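Local coordinates for protein TonB-dependent siderophore receptor (Pseudomonas aeruginosa 39016, PDB 5NEC) that probably takes up iron-siderophore complexes, and siderophore-drug conjugates, across the outer membrane with energy supplied through TonB, at residues Pro224-Asp238 with Gln277-Asp291. Numbering follows the deposited sequence.
Sequences PTRVTVSHYHLESDD and QKSRIDTSTITVEHD
The H231 ring has the carbonyl oxygen of T283 over one face, nearer its margin than its centre, while its edge meets two polar groups: ND1 hydrogen-bonds S284 OG at 2.7 Å, and NE2 donates to D282 OD1 at 3.2 Å. That same oxygen receives H233 ND1 at 2.6 Å, likewise at the ring edge, so one carboxylate atom ties together two histidines spaced two residues apart. H231 comes in on the anti lone pair of OD1, H233 from above the carboxylate plane. In both histidines CG stands opposite the backbone N (chi1 -165° in H231), which swings the ring across to the neighbouring strand. A carboxylate suits this place because it can accept two N-H groups. H233 NE2 also donates to E235 OE1 at 3.3 Å, consistent with a protonated ring. E235 OE1 lies over one face of the R280 guanidinium, 3.1 Å from NE; the planes are nearly parallel, so charge alone draws them together.

On the opposite face, that of R226, T228 and S236, the R226 guanidinium works through its edge: NE reaches E289 OE1 at 3.0 Å and NH1 reaches D291 OD1 at 2.9 Å, a bend at chi3 (-72°) bringing the group between both acids. E289 OE2 also pairs with R299, and D291 OD1 bonds T297. Small hydroxyl residues fit this lumenal face: S236 OG and S279 OG hydrogen-bond at 2.9 Å, and T228 turns its hydroxyl to T218. V227, V229, I286 and V288 form an apolar patch on the outward face, which the histidine and charged cluster continues. Paired backbone bonds run from R226-E289 to S236-S279, D238-Q277 being weaker on one side, uniting adjacent antiparallel strands of the transmembrane beta-barrel characteristic of TonB-dependent receptors.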
ATOM      1  N   PRO A 224       5.566  -3.826  34.224  1.00 59.78           N
ATOM      2  CA  PRO A 224       6.232  -2.600  33.726  1.00 58.36           C
ATOM      3  C   PRO A 224       7.366  -2.800  32.697  1.00 57.09           C
ATOM      4  O   PRO A 224       7.935  -1.804  32.225  1.00 55.76           O
ATOM      5  CB  PRO A 224       6.814  -1.953  35.013  1.00 57.17           C
ATOM      6  CG  PRO A 224       6.187  -2.671  36.148  1.00 57.36           C
ATOM      7  CD  PRO A 224       5.879  -4.053  35.651  1.00 58.07           C
ATOM      8  N   THR A 225       7.714  -4.056  32.384  1.00 56.86           N
ATOM      9  CA  THR A 225       8.797  -4.369  31.449  1.00 55.14           C
ATOM     10  C   THR A 225       8.326  -5.446  30.469  1.00 54.07           C
ATOM     11  O   THR A 225       8.042  -6.574  30.865  1.00 55.64           O
ATOM     12  CB  THR A 225      10.065  -4.813  32.201  1.00 56.57           C
ATOM     13  OG1 THR A 225      10.502  -3.745  33.056  1.00 58.19           O
ATOM     14  CG2 THR A 225      11.199  -5.160  31.233  1.00 57.55           C
ATOM     15  N   ARG A 226       8.241  -5.074  29.192  1.00 52.50           N
ATOM     16  CA  ARG A 226       7.669  -5.910  28.131  1.00 50.79           C
ATOM     17  C   ARG A 226       8.713  -6.151  27.036  1.00 48.81           C
ATOM     18  O   ARG A 226       9.418  -5.234  26.610  1.00 48.43           O
ATOM     19  CB  ARG A 226       6.429  -5.235  27.546  1.00 50.62           C
ATOM     20  CG  ARG A 226       5.340  -4.979  28.592  1.00 52.93           C
ATOM     21  CD  ARG A 226       4.219  -4.043  28.139  1.00 53.46           C
ATOM     22  NE  ARG A 226       4.606  -2.626  28.031  1.00 53.76           N
ATOM     23  CZ  ARG A 226       4.905  -1.819  29.059  1.00 54.51           C
ATOM     24  NH1 ARG A 226       5.221  -0.540  28.882  1.00 53.98           N
ATOM     25  NH2 ARG A 226       4.909  -2.282  30.295  1.00 58.17           N
ATOM     26  N   VAL A 227       8.814  -7.397  26.604  1.00 47.95           N
ATOM     27  CA  VAL A 227       9.718  -7.802  25.548  1.00 48.24           C
ATOM     28  C   VAL A 227       8.905  -8.549  24.506  1.00 47.34           C
ATOM     29  O   VAL A 227       8.205  -9.499  24.844  1.00 45.61           O
ATOM     30  CB  VAL A 227      10.857  -8.701  26.084  1.00 49.34           C
ATOM     31  CG1 VAL A 227      11.744  -9.217  24.953  1.00 49.47           C
ATOM     32  CG2 VAL A 227      11.699  -7.926  27.087  1.00 49.71           C
ATOM     33  N   THR A 228       9.004  -8.107  23.249  1.00 48.12           N
ATOM     34  CA  THR A 228       8.354  -8.772  22.123  1.00 48.30           C
ATOM     35  C   THR A 228       9.373  -9.135  21.040  1.00 48.76           C
ATOM     36  O   THR A 228      10.260  -8.346  20.723  1.00 48.20           O
ATOM     37  CB  THR A 228       7.214  -7.923  21.532  1.00 48.07           C
ATOM     38  OG1 THR A 228       6.258  -7.618  22.556  1.00 48.68           O
ATOM     39  CG2 THR A 228       6.500  -8.695  20.443  1.00 48.69           C
ATOM     40  N   VAL A 229       9.212 -10.336  20.483  1.00 49.78           N
ATOM     41  CA  VAL A 229      10.037 -10.872  19.411  1.00 51.77           C
ATOM     42  C   VAL A 229       9.110 -11.397  18.300  1.00 51.32           C
ATOM     43  O   VAL A 229       8.309 -12.291  18.549  1.00 50.05           O
ATOM     44  CB  VAL A 229      10.957 -12.032  19.926  1.00 52.79           C
ATOM     45  CG1 VAL A 229      11.741 -12.682  18.785  1.00 54.57           C
ATOM     46  CG2 VAL A 229      11.937 -11.522  20.964  1.00 52.83           C
ATOM     47  N   SER A 230       9.251 -10.863  17.090  1.00 50.49           N
ATOM     48  CA  SER A 230       8.445 -11.270  15.937  1.00 50.99           C
ATOM     49  C   SER A 230       9.321 -11.663  14.777  1.00 49.55           C
ATOM     50  O   SER A 230      10.368 -11.076  14.554  1.00 48.31           O
ATOM     51  CB  SER A 230       7.540 -10.131  15.493  1.00 52.00           C
ATOM     52  OG  SER A 230       6.548  -9.927  16.492  1.00 59.56           O
ATOM     53  N   HIS A 231       8.887 -12.661  14.030  1.00 48.53           N
ATOM     54  CA  HIS A 231       9.453 -12.916  12.742  1.00 48.91           C
ATOM     55  C   HIS A 231       8.323 -12.960  11.721  1.00 48.31           C
ATOM     56  O   HIS A 231       7.221 -13.418  12.034  1.00 47.05           O
ATOM     57  CB  HIS A 231      10.288 -14.196  12.717  1.00 52.32           C
ATOM     58  CG  HIS A 231      11.157 -14.295  11.503  1.00 56.13           C
ATOM     59  ND1 HIS A 231      12.432 -13.771  11.457  1.00 59.53           N
ATOM     60  CD2 HIS A 231      10.899 -14.760  10.258  1.00 56.82           C
ATOM     61  CE1 HIS A 231      12.934 -13.947  10.247  1.00 59.98           C
ATOM     62  NE2 HIS A 231      12.020 -14.541   9.499  1.00 57.13           N
ATOM     63  N   TYR A 232       8.607 -12.441  10.518  1.00 46.28           N
ATOM     64  CA  TYR A 232       7.678 -12.424   9.397  1.00 45.54           C
ATOM     65  C   TYR A 232       8.357 -13.012   8.142  1.00 46.18           C
ATOM     66  O   TYR A 232       9.431 -12.584   7.735  1.00 44.75           O
ATOM     67  CB  TYR A 232       7.199 -10.992   9.121  1.00 44.44           C
ATOM     68  CG  TYR A 232       6.215 -10.902   7.976  1.00 44.84           C
ATOM     69  CD1 TYR A 232       4.877 -11.186   8.170  1.00 45.90           C
ATOM     70  CD2 TYR A 232       6.629 -10.545   6.686  1.00 44.97           C
ATOM     71  CE1 TYR A 232       3.965 -11.103   7.132  1.00 47.15           C
ATOM     72  CE2 TYR A 232       5.724 -10.468   5.637  1.00 45.52           C
ATOM     73  CZ  TYR A 232       4.392 -10.739   5.868  1.00 46.94           C
ATOM     74  OH  TYR A 232       3.465 -10.676   4.854  1.00 48.15           O
ATOM     75  N   HIS A 233       7.713 -13.986   7.525  1.00 46.82           N
ATOM     76  CA  HIS A 233       8.249 -14.635   6.359  1.00 48.11           C
ATOM     77  C   HIS A 233       7.160 -14.794   5.309  1.00 47.84           C
ATOM     78  O   HIS A 233       6.119 -15.364   5.617  1.00 47.42           O
ATOM     79  CB  HIS A 233       8.800 -16.003   6.718  1.00 50.00           C
ATOM     80  CG  HIS A 233       9.429 -16.707   5.562  1.00 53.19           C
ATOM     81  ND1 HIS A 233      10.714 -16.440   5.150  1.00 56.21           N
ATOM     82  CD2 HIS A 233       8.940 -17.625   4.696  1.00 56.53           C
ATOM     83  CE1 HIS A 233      10.998 -17.167   4.086  1.00 57.61           C
ATOM     84  NE2 HIS A 233       9.939 -17.894   3.789  1.00 58.75           N
ATOM     85  N   LEU A 234       7.407 -14.291   4.092  1.00 46.90           N
ATOM     86  CA  LEU A 234       6.524 -14.509   2.948  1.00 45.47           C
ATOM     87  C   LEU A 234       7.342 -14.831   1.702  1.00 44.59           C
ATOM     88  O   LEU A 234       8.324 -14.154   1.395  1.00 42.30           O
ATOM     89  CB  LEU A 234       5.655 -13.272   2.684  1.00 46.30           C
ATOM     90  CG  LEU A 234       4.517 -13.483   1.660  1.00 47.38           C
ATOM     91  CD1 LEU A 234       3.330 -14.189   2.298  1.00 47.83           C
ATOM     92  CD2 LEU A 234       4.074 -12.162   1.075  1.00 47.62           C
ATOM     93  N   GLU A 235       6.900 -15.851   0.979  1.00 46.06           N
ATOM     94  CA  GLU A 235       7.538 -16.322  -0.239  1.00 47.42           C
ATOM     95  C   GLU A 235       6.478 -16.367  -1.321  1.00 46.18           C
ATOM     96  O   GLU A 235       5.369 -16.828  -1.061  1.00 46.02           O
ATOM     97  CB  GLU A 235       8.072 -17.725  -0.001  1.00 51.52           C
ATOM     98  CG  GLU A 235       9.134 -18.192  -0.994  1.00 55.85           C
ATOM     99  CD  GLU A 235      10.127 -19.103  -0.320  1.00 61.56           C
ATOM    100  OE1 GLU A 235      10.736 -18.630   0.686  1.00 64.83           O
ATOM    101  OE2 GLU A 235      10.291 -20.264  -0.761  1.00 66.44           O
ATOM    102  N   SER A 236       6.783 -15.877  -2.517  1.00 43.67           N
ATOM    103  CA  SER A 236       5.808 -15.914  -3.596  1.00 44.81           C
ATOM    104  C   SER A 236       6.406 -16.262  -4.933  1.00 44.63           C
ATOM    105  O   SER A 236       7.578 -16.073  -5.157  1.00 42.98           O
ATOM    106  CB  SER A 236       5.006 -14.618  -3.661  1.00 45.58           C
ATOM    107  OG  SER A 236       5.800 -13.542  -4.026  1.00 48.10           O
ATOM    108  N   ASP A 237       5.569 -16.806  -5.806  1.00 46.63           N
ATOM    109  CA  ASP A 237       5.996 -17.355  -7.090  1.00 48.34           C
ATOM    110  C   ASP A 237       4.808 -17.235  -8.041  1.00 46.87           C
ATOM    111  O   ASP A 237       3.906 -18.055  -8.023  1.00 44.46           O
ATOM    112  CB  ASP A 237       6.448 -18.812  -6.927  1.00 50.23           C
ATOM    113  CG  ASP A 237       6.924 -19.435  -8.234  1.00 53.46           C
ATOM    114  OD1 ASP A 237       7.565 -18.758  -9.052  1.00 57.77           O
ATOM    115  OD2 ASP A 237       6.657 -20.626  -8.460  1.00 59.31           O
ATOM    116  N   ASP A 238       4.819 -16.178  -8.842  1.00 46.09           N
ATOM    117  CA  ASP A 238       3.681 -15.782  -9.655  1.00 45.53           C
ATOM    118  C   ASP A 238       4.028 -15.898 -11.133  1.00 41.61           C
ATOM    119  O   ASP A 238       5.200 -15.847 -11.512  1.00 38.60           O
ATOM    120  CB  ASP A 238       3.285 -14.320  -9.346  1.00 47.28           C
ATOM    121  CG  ASP A 238       2.981 -14.060  -7.856  1.00 50.87           C
ATOM    122  OD1 ASP A 238       2.679 -15.005  -7.097  1.00 51.93           O
ATOM    123  OD2 ASP A 238       3.064 -12.872  -7.445  1.00 56.16           O
ATOM    124  N   GLN A 277       7.904 -14.401 -11.533  1.00 38.86           N
ATOM    125  CA  GLN A 277       7.976 -13.359 -10.526  1.00 41.12           C
ATOM    126  C   GLN A 277       8.098 -14.039  -9.165  1.00 40.51           C
ATOM    127  O   GLN A 277       7.142 -14.583  -8.654  1.00 38.49           O
ATOM    128  CB  GLN A 277       6.741 -12.483 -10.643  1.00 43.69           C
ATOM    129  CG  GLN A 277       6.703 -11.264  -9.766  1.00 46.14           C
ATOM    130  CD  GLN A 277       5.319 -10.671  -9.698  1.00 49.78           C
ATOM    131  OE1 GLN A 277       4.681 -10.421 -10.709  1.00 54.68           O
ATOM    132  NE2 GLN A 277       4.805 -10.547  -8.492  1.00 54.91           N
ATOM    133  N   LYS A 278       9.313 -14.050  -8.629  1.00 41.87           N
ATOM    134  CA  LYS A 278       9.651 -14.768  -7.403  1.00 43.16           C
ATOM    135  C   LYS A 278      10.115 -13.779  -6.367  1.00 42.80           C
ATOM    136  O   LYS A 278      10.920 -12.923  -6.669  1.00 40.44           O
ATOM    137  CB  LYS A 278      10.777 -15.760  -7.662  1.00 43.03           C
ATOM    138  CG  LYS A 278      10.285 -16.960  -8.408  1.00 45.89           C
ATOM    139  CD  LYS A 278      11.410 -17.733  -9.096  1.00 48.89           C
ATOM    140  CE  LYS A 278      10.830 -18.978  -9.750  1.00 51.47           C
ATOM    141  NZ  LYS A 278      11.734 -19.526 -10.801  1.00 54.71           N
ATOM    142  N   SER A 279       9.599 -13.892  -5.150  1.00 43.86           N
ATOM    143  CA  SER A 279      10.077 -13.046  -4.074  1.00 45.68           C
ATOM    144  C   SER A 279      10.083 -13.765  -2.738  1.00 45.96           C
ATOM    145  O   SER A 279       9.398 -14.761  -2.546  1.00 43.19           O
ATOM    146  CB  SER A 279       9.312 -11.712  -4.019  1.00 45.32           C
ATOM    147  OG  SER A 279       8.102 -11.836  -3.340  1.00 46.18           O
ATOM    148  N   ARG A 280      10.936 -13.261  -1.852  1.00 48.62           N
ATOM    149  CA  ARG A 280      11.107 -13.775  -0.513  1.00 50.45           C
ATOM    150  C   ARG A 280      11.310 -12.567   0.369  1.00 49.82           C
ATOM    151  O   ARG A 280      12.135 -11.724   0.038  1.00 48.31           O
ATOM    152  CB  ARG A 280      12.323 -14.686  -0.451  1.00 55.33           C
ATOM    153  CG  ARG A 280      12.466 -15.405   0.883  1.00 63.10           C
ATOM    154  CD  ARG A 280      13.685 -16.336   0.917  1.00 69.50           C
ATOM    155  NE  ARG A 280      13.519 -17.473  -0.007  1.00 75.96           N
ATOM    156  CZ  ARG A 280      14.195 -18.628   0.017  1.00 78.81           C
ATOM    157  NH1 ARG A 280      15.135 -18.877   0.939  1.00 80.34           N
ATOM    158  NH2 ARG A 280      13.901 -19.563  -0.895  1.00 78.32           N
ATOM    159  N   ILE A 281      10.549 -12.458   1.461  1.00 49.38           N
ATOM    160  CA  ILE A 281      10.835 -11.461   2.489  1.00 50.46           C
ATOM    161  C   ILE A 281      10.953 -12.134   3.863  1.00 49.21           C
ATOM    162  O   ILE A 281      10.179 -13.021   4.192  1.00 47.65           O
ATOM    163  CB  ILE A 281       9.850 -10.269   2.515  1.00 52.11           C
ATOM    164  CG1 ILE A 281      10.225  -9.334   3.672  1.00 54.14           C
ATOM    165  CG2 ILE A 281       8.425 -10.735   2.642  1.00 54.38           C
ATOM    166  CD1 ILE A 281       9.803  -7.897   3.482  1.00 56.59           C
ATOM    167  N   ASP A 282      11.976 -11.726   4.622  1.00 48.75           N
ATOM    168  CA  ASP A 282      12.211 -12.130   6.012  1.00 48.56           C
ATOM    169  C   ASP A 282      12.412 -10.879   6.857  1.00 48.73           C
ATOM    170  O   ASP A 282      13.218 -10.028   6.496  1.00 50.40           O
ATOM    171  CB  ASP A 282      13.457 -12.981   6.106  1.00 49.26           C
ATOM    172  CG  ASP A 282      13.224 -14.383   5.649  1.00 50.19           C
ATOM    173  OD1 ASP A 282      12.560 -15.113   6.407  1.00 53.65           O
ATOM    174  OD2 ASP A 282      13.677 -14.775   4.536  1.00 52.90           O
ATOM    175  N   THR A 283      11.683 -10.762   7.963  1.00 47.86           N
ATOM    176  CA  THR A 283      11.797  -9.614   8.864  1.00 47.71           C
ATOM    177  C   THR A 283      11.720 -10.086  10.329  1.00 47.77           C
ATOM    178  O   THR A 283      10.789 -10.797  10.718  1.00 47.78           O
ATOM    179  CB  THR A 283      10.708  -8.584   8.538  1.00 48.30           C
ATOM    180  OG1 THR A 283      10.944  -8.102   7.224  1.00 50.12           O
ATOM    181  CG2 THR A 283      10.747  -7.381   9.452  1.00 49.75           C
ATOM    182  N   SER A 284      12.734  -9.716  11.110  1.00 46.08           N
ATOM    183  CA  SER A 284      12.814 -10.014  12.527  1.00 44.76           C
ATOM    184  C   SER A 284      12.702  -8.699  13.246  1.00 43.86           C
ATOM    185  O   SER A 284      13.379  -7.755  12.867  1.00 42.21           O
ATOM    186  CB  SER A 284      14.152 -10.652  12.864  1.00 44.98           C
ATOM    187  OG  SER A 284      14.207 -11.975  12.382  1.00 44.66           O
ATOM    188  N   THR A 285      11.850  -8.629  14.270  1.00 43.11           N
ATOM    189  CA  THR A 285      11.674  -7.403  15.046  1.00 43.45           C
ATOM    190  C   THR A 285      11.752  -7.751  16.530  1.00 43.40           C
ATOM    191  O   THR A 285      11.146  -8.729  16.966  1.00 42.12           O
ATOM    192  CB  THR A 285      10.323  -6.713  14.720  1.00 42.76           C
ATOM    193  OG1 THR A 285      10.225  -6.507  13.312  1.00 45.34           O
ATOM    194  CG2 THR A 285      10.216  -5.358  15.392  1.00 42.59           C
ATOM    195  N   ILE A 286      12.501  -6.953  17.291  1.00 44.68           N
ATOM    196  CA  ILE A 286      12.659  -7.123  18.745  1.00 46.23           C
ATOM    197  C   ILE A 286      12.377  -5.801  19.418  1.00 46.27           C
ATOM    198  O   ILE A 286      13.071  -4.819  19.164  1.00 43.75           O
ATOM    199  CB  ILE A 286      14.091  -7.596  19.098  1.00 47.32           C
ATOM    200  CG1 ILE A 286      14.277  -9.026  18.581  1.00 49.16           C
ATOM    201  CG2 ILE A 286      14.337  -7.590  20.590  1.00 46.85           C
ATOM    202  CD1 ILE A 286      15.694  -9.447  18.399  1.00 49.98           C
ATOM    203  N   THR A 287      11.368  -5.782  20.286  1.00 48.96           N
ATOM    204  CA  THR A 287      10.905  -4.557  20.942  1.00 51.01           C
ATOM    205  C   THR A 287      11.020  -4.721  22.464  1.00 52.04           C
ATOM    206  O   THR A 287      10.474  -5.675  23.014  1.00 52.42           O
ATOM    207  CB  THR A 287       9.442  -4.245  20.535  1.00 51.73           C
ATOM    208  OG1 THR A 287       9.346  -4.204  19.105  1.00 52.93           O
ATOM    209  CG2 THR A 287       8.996  -2.900  21.068  1.00 52.27           C
ATOM    210  N   VAL A 288      11.731  -3.805  23.130  1.00 51.62           N
ATOM    211  CA  VAL A 288      11.835  -3.765  24.598  1.00 53.07           C
ATOM    212  C   VAL A 288      11.214  -2.459  25.120  1.00 54.66           C
ATOM    213  O   VAL A 288      11.624  -1.379  24.705  1.00 53.02           O
ATOM    214  CB  VAL A 288      13.304  -3.871  25.066  1.00 53.48           C
ATOM    215  CG1 VAL A 288      13.394  -3.829  26.598  1.00 54.47           C
ATOM    216  CG2 VAL A 288      13.929  -5.157  24.542  1.00 52.57           C
ATOM    217  N   GLU A 289      10.220  -2.566  26.003  1.00 56.95           N
ATOM    218  CA  GLU A 289       9.571  -1.408  26.640  1.00 61.16           C
ATOM    219  C   GLU A 289       9.768  -1.464  28.147  1.00 60.88           C
ATOM    220  O   GLU A 289       9.676  -2.535  28.744  1.00 59.89           O
ATOM    221  CB  GLU A 289       8.070  -1.410  26.398  1.00 64.06           C
ATOM    222  CG  GLU A 289       7.612  -0.710  25.148  1.00 67.46           C
ATOM    223  CD  GLU A 289       6.101  -0.581  25.114  1.00 72.15           C
ATOM    224  OE1 GLU A 289       5.408  -1.608  25.326  1.00 76.79           O
ATOM    225  OE2 GLU A 289       5.596   0.544  24.894  1.00 74.54           O
ATOM    226  N   HIS A 290      10.002  -0.311  28.757  1.00 58.84           N
ATOM    227  CA  HIS A 290      10.110  -0.214  30.204  1.00 59.43           C
ATOM    228  C   HIS A 290       9.470   1.076  30.696  1.00 58.60           C
ATOM    229  O   HIS A 290       9.823   2.158  30.235  1.00 60.02           O
ATOM    230  CB  HIS A 290      11.585  -0.281  30.654  1.00 59.50           C
ATOM    231  CG  HIS A 290      11.766  -0.113  32.133  1.00 61.93           C
ATOM    232  ND1 HIS A 290      11.237  -0.998  33.057  1.00 62.34           N
ATOM    233  CD2 HIS A 290      12.390   0.849  32.847  1.00 62.65           C
ATOM    234  CE1 HIS A 290      11.537  -0.589  34.273  1.00 61.65           C
ATOM    235  NE2 HIS A 290      12.241   0.525  34.175  1.00 62.92           N
ATOM    236  N   ASP A 291       8.556   0.969  31.650  1.00 58.89           N
ATOM    237  CA  ASP A 291       7.990   2.162  32.307  1.00 58.66           C
ATOM    238  C   ASP A 291       8.960   2.686  33.386  1.00 58.74           C
ATOM    239  O   ASP A 291       9.197   2.028  34.397  1.00 60.36           O
ATOM    240  CB  ASP A 291       6.600   1.842  32.860  1.00 57.42           C
ATOM    241  CG  ASP A 291       5.646   1.352  31.770  1.00 58.06           C
ATOM    242  OD1 ASP A 291       5.877   1.657  30.578  1.00 59.69           O
ATOM    243  OD2 ASP A 291       4.668   0.653  32.069  1.00 57.58           O
TER